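Local coordinates for genome polyprotein (Rhinovirus C, PDB 6KU8), which probably cleaves the viral polyprotein as its 3C cysteine protease, a chymotrypsin-like enzyme held here with the inhibitor rupintrivir bound, at residues 100-105 and 116-121; 138-143 and 171-176. All coordinates share one frame; numbering follows the deposited sequence.

Interaction 1 of 2, residues 100-105 and 116-121; sequences WSNMHL and DVEVGT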
# COMPACT_ATOMS: atom_id res chain seq x y z
N TRP A 100 -11.03 12.14 -1.68
CA TRP A 100 -11.98 11.03 -1.67
C TRP A 100 -12.75 11.06 -0.37
O TRP A 100 -12.18 11.32 0.69
CB TRP A 100 -11.29 9.66 -1.83
CG TRP A 100 -10.53 9.57 -3.10
CD1 TRP A 100 -9.26 9.97 -3.31
CD2 TRP A 100 -11.02 9.08 -4.35
NE1 TRP A 100 -8.91 9.77 -4.63
CE2 TRP A 100 -9.98 9.22 -5.29
CE3 TRP A 100 -12.25 8.55 -4.78
CZ2 TRP A 100 -10.11 8.84 -6.63
CZ3 TRP A 100 -12.38 8.16 -6.11
CH2 TRP A 100 -11.32 8.32 -7.02
N SER A 101 -14.06 10.79 -0.44
CA SER A 101 -14.85 10.68 0.78
C SER A 101 -15.13 9.21 1.11
O SER A 101 -15.05 8.32 0.25
CB SER A 101 -16.17 11.47 0.65
OG SER A 101 -16.95 10.99 -0.43
N ASN A 102 -15.40 8.97 2.39
CA ASN A 102 -15.87 7.67 2.87
C ASN A 102 -14.91 6.54 2.48
O ASN A 102 -15.32 5.45 2.05
CB ASN A 102 -17.28 7.39 2.35
CG ASN A 102 -18.26 8.50 2.71
OD1 ASN A 102 -18.67 9.28 1.86
ND2 ASN A 102 -18.62 8.57 3.98
N MET A 103 -13.62 6.79 2.66
CA MET A 103 -12.59 5.79 2.43
C MET A 103 -12.43 4.87 3.64
O MET A 103 -12.73 5.22 4.78
CB MET A 103 -11.25 6.46 2.11
CG MET A 103 -11.12 6.86 0.65
SD MET A 103 -11.00 5.37 -0.36
CE MET A 103 -11.53 6.00 -1.96
N HIS A 104 -11.91 3.67 3.37
CA HIS A 104 -11.63 2.67 4.39
C HIS A 104 -10.15 2.32 4.38
O HIS A 104 -9.47 2.42 3.36
CB HIS A 104 -12.46 1.39 4.15
CG HIS A 104 -13.92 1.54 4.41
ND1 HIS A 104 -14.61 0.72 5.28
CD2 HIS A 104 -14.83 2.44 3.95
CE1 HIS A 104 -15.88 1.10 5.33
NE2 HIS A 104 -16.03 2.14 4.54
N LEU A 105 -9.64 1.93 5.54
CA LEU A 105 -8.34 1.27 5.63
C LEU A 105 -8.58 -0.20 5.90
O LEU A 105 -9.33 -0.55 6.82
CB LEU A 105 -7.47 1.89 6.73
CG LEU A 105 -6.14 1.18 7.08
CD1 LEU A 105 -5.33 0.99 5.85
CD2 LEU A 105 -5.34 1.98 8.10
N ASP A 116 -11.03 -3.76 8.74
CA ASP A 116 -11.58 -2.74 7.87
C ASP A 116 -12.11 -1.64 8.76
O ASP A 116 -12.96 -1.90 9.63
CB ASP A 116 -12.70 -3.28 6.97
CG ASP A 116 -13.29 -2.19 6.06
OD1 ASP A 116 -13.32 -2.40 4.84
OD2 ASP A 116 -13.72 -1.13 6.55
N VAL A 117 -11.62 -0.42 8.58
CA VAL A 117 -12.08 0.71 9.37
C VAL A 117 -12.30 1.89 8.44
O VAL A 117 -11.61 2.04 7.42
CB VAL A 117 -11.08 1.05 10.50
CG1 VAL A 117 -9.76 1.54 9.92
CG2 VAL A 117 -11.65 2.07 11.44
N GLU A 118 -13.29 2.72 8.76
CA GLU A 118 -13.53 3.91 7.95
C GLU A 118 -12.58 5.02 8.38
O GLU A 118 -12.61 5.46 9.53
CB GLU A 118 -14.98 4.38 8.05
CG GLU A 118 -15.26 5.53 7.06
CD GLU A 118 -16.73 5.83 6.88
OE1 GLU A 118 -17.57 5.07 7.44
OE2 GLU A 118 -17.04 6.82 6.18
N VAL A 119 -11.71 5.47 7.47
CA VAL A 119 -10.86 6.61 7.81
C VAL A 119 -11.48 7.93 7.39
O VAL A 119 -10.96 9.00 7.75
CB VAL A 119 -9.44 6.48 7.21
CG1 VAL A 119 -8.80 5.17 7.67
CG2 VAL A 119 -9.50 6.56 5.69
N GLY A 120 -12.58 7.91 6.64
CA GLY A 120 -13.25 9.13 6.27
C GLY A 120 -12.69 9.76 5.02
O GLY A 120 -12.36 9.06 4.05
N THR A 121 -12.57 11.08 5.02
CA THR A 121 -12.11 11.81 3.84
C THR A 121 -10.60 11.72 3.72
O THR A 121 -9.87 11.80 4.72
CB THR A 121 -12.55 13.28 3.92
OG1 THR A 121 -13.97 13.34 3.91
CG2 THR A 121 -12.01 14.08 2.73
O HOH W 1 -15.73 11.17 4.25
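His104 and Glu118 face each other across a non-hydrogen-bonded pair of the antiparallel hairpin formed by strands 100-107 and 115-130, in the C-terminal of the two beta-barrel domains expected of a chymotrypsin-like 3C protease. The geometry fits a CH-pi contact: Glu118 CA stands 4.3 Å from the centroid of the His104 imidazole, 9° off the ring normal. At the ring's edge, Asp116 OD2 accepts a hydrogen bond from His104 ND1 that is nearly straight but modelled very short, so its length is doubtful; carboxylate and ring planes are turned 68° apart. The Asp116 carboxylate gets there because its CG lies anti to the backbone N (chi1 179°). Glu118 runs extended beside Asn102, both side chains pointing the same way, and Asn102 ND2 donates to Glu118 OE2 at 3.2 Å, with the acceptor close to the amide plane. On the sheet face of Met103 and Leu105 the contact is apolar: Leu105 CB meets Val119 CG1 at 3.7 Å and Val117 CG1 at 3.9 Å, while Ile154 touches both Met103 and Leu105. Strand 115-130 carries a classic beta bulge, with Val119 and Gly120 both facing Met103, whose O accepts from Val119 N at 2.9 Å and Gly120 N at 3.3 Å, both donors lying on the same face of its carbonyl plane.

Interaction 2 of 2, residues 138-143 and 171-176; sequences LLKYNY and VGYGAA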
# COMPACT_ATOMS: atom_id res chain seq x y z
N LEU A 138 1.72 12.19 -0.75
CA LEU A 138 0.95 11.57 0.32
C LEU A 138 -0.49 12.07 0.32
O LEU A 138 -0.75 13.24 0.02
CB LEU A 138 1.59 11.86 1.68
CG LEU A 138 2.89 11.11 1.93
CD1 LEU A 138 3.51 11.63 3.21
CD2 LEU A 138 2.61 9.60 2.01
N LEU A 139 -1.41 11.17 0.65
CA LEU A 139 -2.79 11.51 0.98
C LEU A 139 -2.94 11.38 2.50
O LEU A 139 -2.36 10.48 3.11
CB LEU A 139 -3.78 10.58 0.26
CG LEU A 139 -3.56 10.35 -1.25
CD1 LEU A 139 -4.58 9.36 -1.83
CD2 LEU A 139 -3.59 11.69 -1.97
N LYS A 140 -3.69 12.31 3.12
CA LYS A 140 -3.81 12.32 4.58
C LYS A 140 -5.25 12.06 5.00
O LYS A 140 -6.19 12.49 4.34
CB LYS A 140 -3.33 13.65 5.18
CG LYS A 140 -3.22 13.64 6.72
CD LYS A 140 -4.10 14.66 7.42
CE LYS A 140 -5.32 15.04 6.63
NZ LYS A 140 -6.00 16.25 7.18
N TYR A 141 -5.41 11.32 6.11
CA TYR A 141 -6.73 11.07 6.66
C TYR A 141 -6.70 11.30 8.17
O TYR A 141 -5.71 10.97 8.84
CB TYR A 141 -7.24 9.64 6.32
CG TYR A 141 -6.14 8.65 5.98
CD1 TYR A 141 -5.72 7.68 6.88
CD2 TYR A 141 -5.52 8.69 4.74
CE1 TYR A 141 -4.69 6.79 6.56
CE2 TYR A 141 -4.49 7.82 4.41
CZ TYR A 141 -4.08 6.88 5.32
OH TYR A 141 -3.08 6.01 4.99
N ASN A 142 -7.78 11.88 8.69
CA ASN A 142 -7.90 12.17 10.12
C ASN A 142 -8.39 10.92 10.84
O ASN A 142 -9.55 10.80 11.24
CB ASN A 142 -8.84 13.35 10.36
CG ASN A 142 -8.34 14.64 9.70
OD1 ASN A 142 -7.14 14.94 9.73
ND2 ASN A 142 -9.25 15.40 9.11
N TYR A 143 -7.48 9.96 10.99
CA TYR A 143 -7.75 8.73 11.71
C TYR A 143 -6.48 8.30 12.43
O TYR A 143 -5.39 8.39 11.84
CB TYR A 143 -8.23 7.62 10.75
CG TYR A 143 -8.58 6.35 11.47
CD1 TYR A 143 -9.88 6.10 11.90
CD2 TYR A 143 -7.61 5.40 11.73
CE1 TYR A 143 -10.20 4.92 12.57
CE2 TYR A 143 -7.90 4.23 12.41
CZ TYR A 143 -9.20 3.99 12.83
OH TYR A 143 -9.47 2.81 13.49
N VAL A 171 -3.18 11.31 12.83
CA VAL A 171 -3.57 11.20 11.43
C VAL A 171 -2.76 10.08 10.79
O VAL A 171 -1.77 9.59 11.34
CB VAL A 171 -3.34 12.50 10.66
CG1 VAL A 171 -4.15 13.66 11.28
CG2 VAL A 171 -1.86 12.82 10.61
N GLY A 172 -3.20 9.68 9.60
CA GLY A 172 -2.49 8.70 8.81
C GLY A 172 -2.12 9.28 7.46
O GLY A 172 -2.81 10.14 6.93
N TYR A 173 -1.00 8.80 6.91
CA TYR A 173 -0.50 9.20 5.61
C TYR A 173 -0.49 7.97 4.71
O TYR A 173 0.02 6.92 5.11
CB TYR A 173 0.93 9.80 5.68
CG TYR A 173 1.09 10.86 6.75
CD1 TYR A 173 0.78 12.18 6.49
CD2 TYR A 173 1.57 10.53 8.01
CE1 TYR A 173 0.93 13.16 7.47
CE2 TYR A 173 1.71 11.50 9.00
CZ TYR A 173 1.40 12.81 8.72
OH TYR A 173 1.56 13.76 9.70
N GLY A 174 -1.06 8.11 3.53
CA GLY A 174 -1.05 7.05 2.53
C GLY A 174 -0.26 7.50 1.31
O GLY A 174 -0.35 8.66 0.91
N ALA A 175 0.51 6.58 0.74
CA ALA A 175 1.19 6.85 -0.52
C ALA A 175 0.17 6.73 -1.66
O ALA A 175 -0.44 5.67 -1.83
CB ALA A 175 2.36 5.88 -0.73
N ALA A 176 -0.01 7.80 -2.43
CA ALA A 176 -0.99 7.76 -3.50
C ALA A 176 -0.66 6.66 -4.50
O ALA A 176 0.49 6.51 -4.93
CB ALA A 176 -1.08 9.11 -4.21
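Leu139 and Gly174 exchange two backbone hydrogen bonds, and Tyr141 does the same with Gly172. The first pair is the tighter: Leu139 N to Gly174 O and Gly174 N to Leu139 O both measure 2.7 Å. In the second, Tyr141 N reaches Gly172 O at 3.0 Å and Gly172 N reaches Tyr141 O at 2.9 Å. Three of these carbonyls also receive CA-H...O contacts, among them Gly174 O, which Leu138 CA approaches to 3.2 Å. These hydrogen-bonded pairs, alternating with the non-hydrogen-bonded pairs Leu138-Ala175 and Lys140-Tyr173, join antiparallel strands 138-141 and 172-176 in the C-terminal barrel of the chymotrypsin-like fold, and the flanking strands bond the backbone of the residues between: Lys140 to Ile123 of strand 115-130, Tyr173 to Val165 and Gly166 of strand 159-167. The Tyr173 side chain lies about 5 Å from the bound rupintrivir, placing the pair near the inhibitor site. The Tyr141 ring lies over Gly172, with Gly172 O 3.6 Å from its plane and over its centre. Its first torsion, displaced from a staggered value (chi1 21°), carries the ring along strand 172-176 and brings its hydroxyl, hydrogen-bonded to His164 ND1, to the backbone at Tyr173 and Gly174. At the exposed end, the Lys140 chain bends twice, packs CD against Val171 CB at 4.0 Å, and delivers NZ to Asn142 OD1 at 3.1 Å, tilted 33° from the amide carbonyl plane.

Overall arrangement
After the N-terminal helix 8-17 the chain builds the six-stranded barrel, then enters the second sheet at strand 100-107. Interaction 1 closes a short loop, with ten residues between its segments, as strand 115-130 returns antiparallel. Interaction 2 opens only afterwards, with 27 residues between its segments, among them strands 153-156 and 159-167, before strand 172-176 pairs with 138-141. The two loops are therefore in series, neither nested nor crossed. Strand 115-130 connects them by pairing with both 100-107 and 138-141, and their centres are 10 Å apart. Direct packing supports this: Val119 CG2 lies 3.9 Å from Tyr141 CB, and Tyr143 packs against Val117.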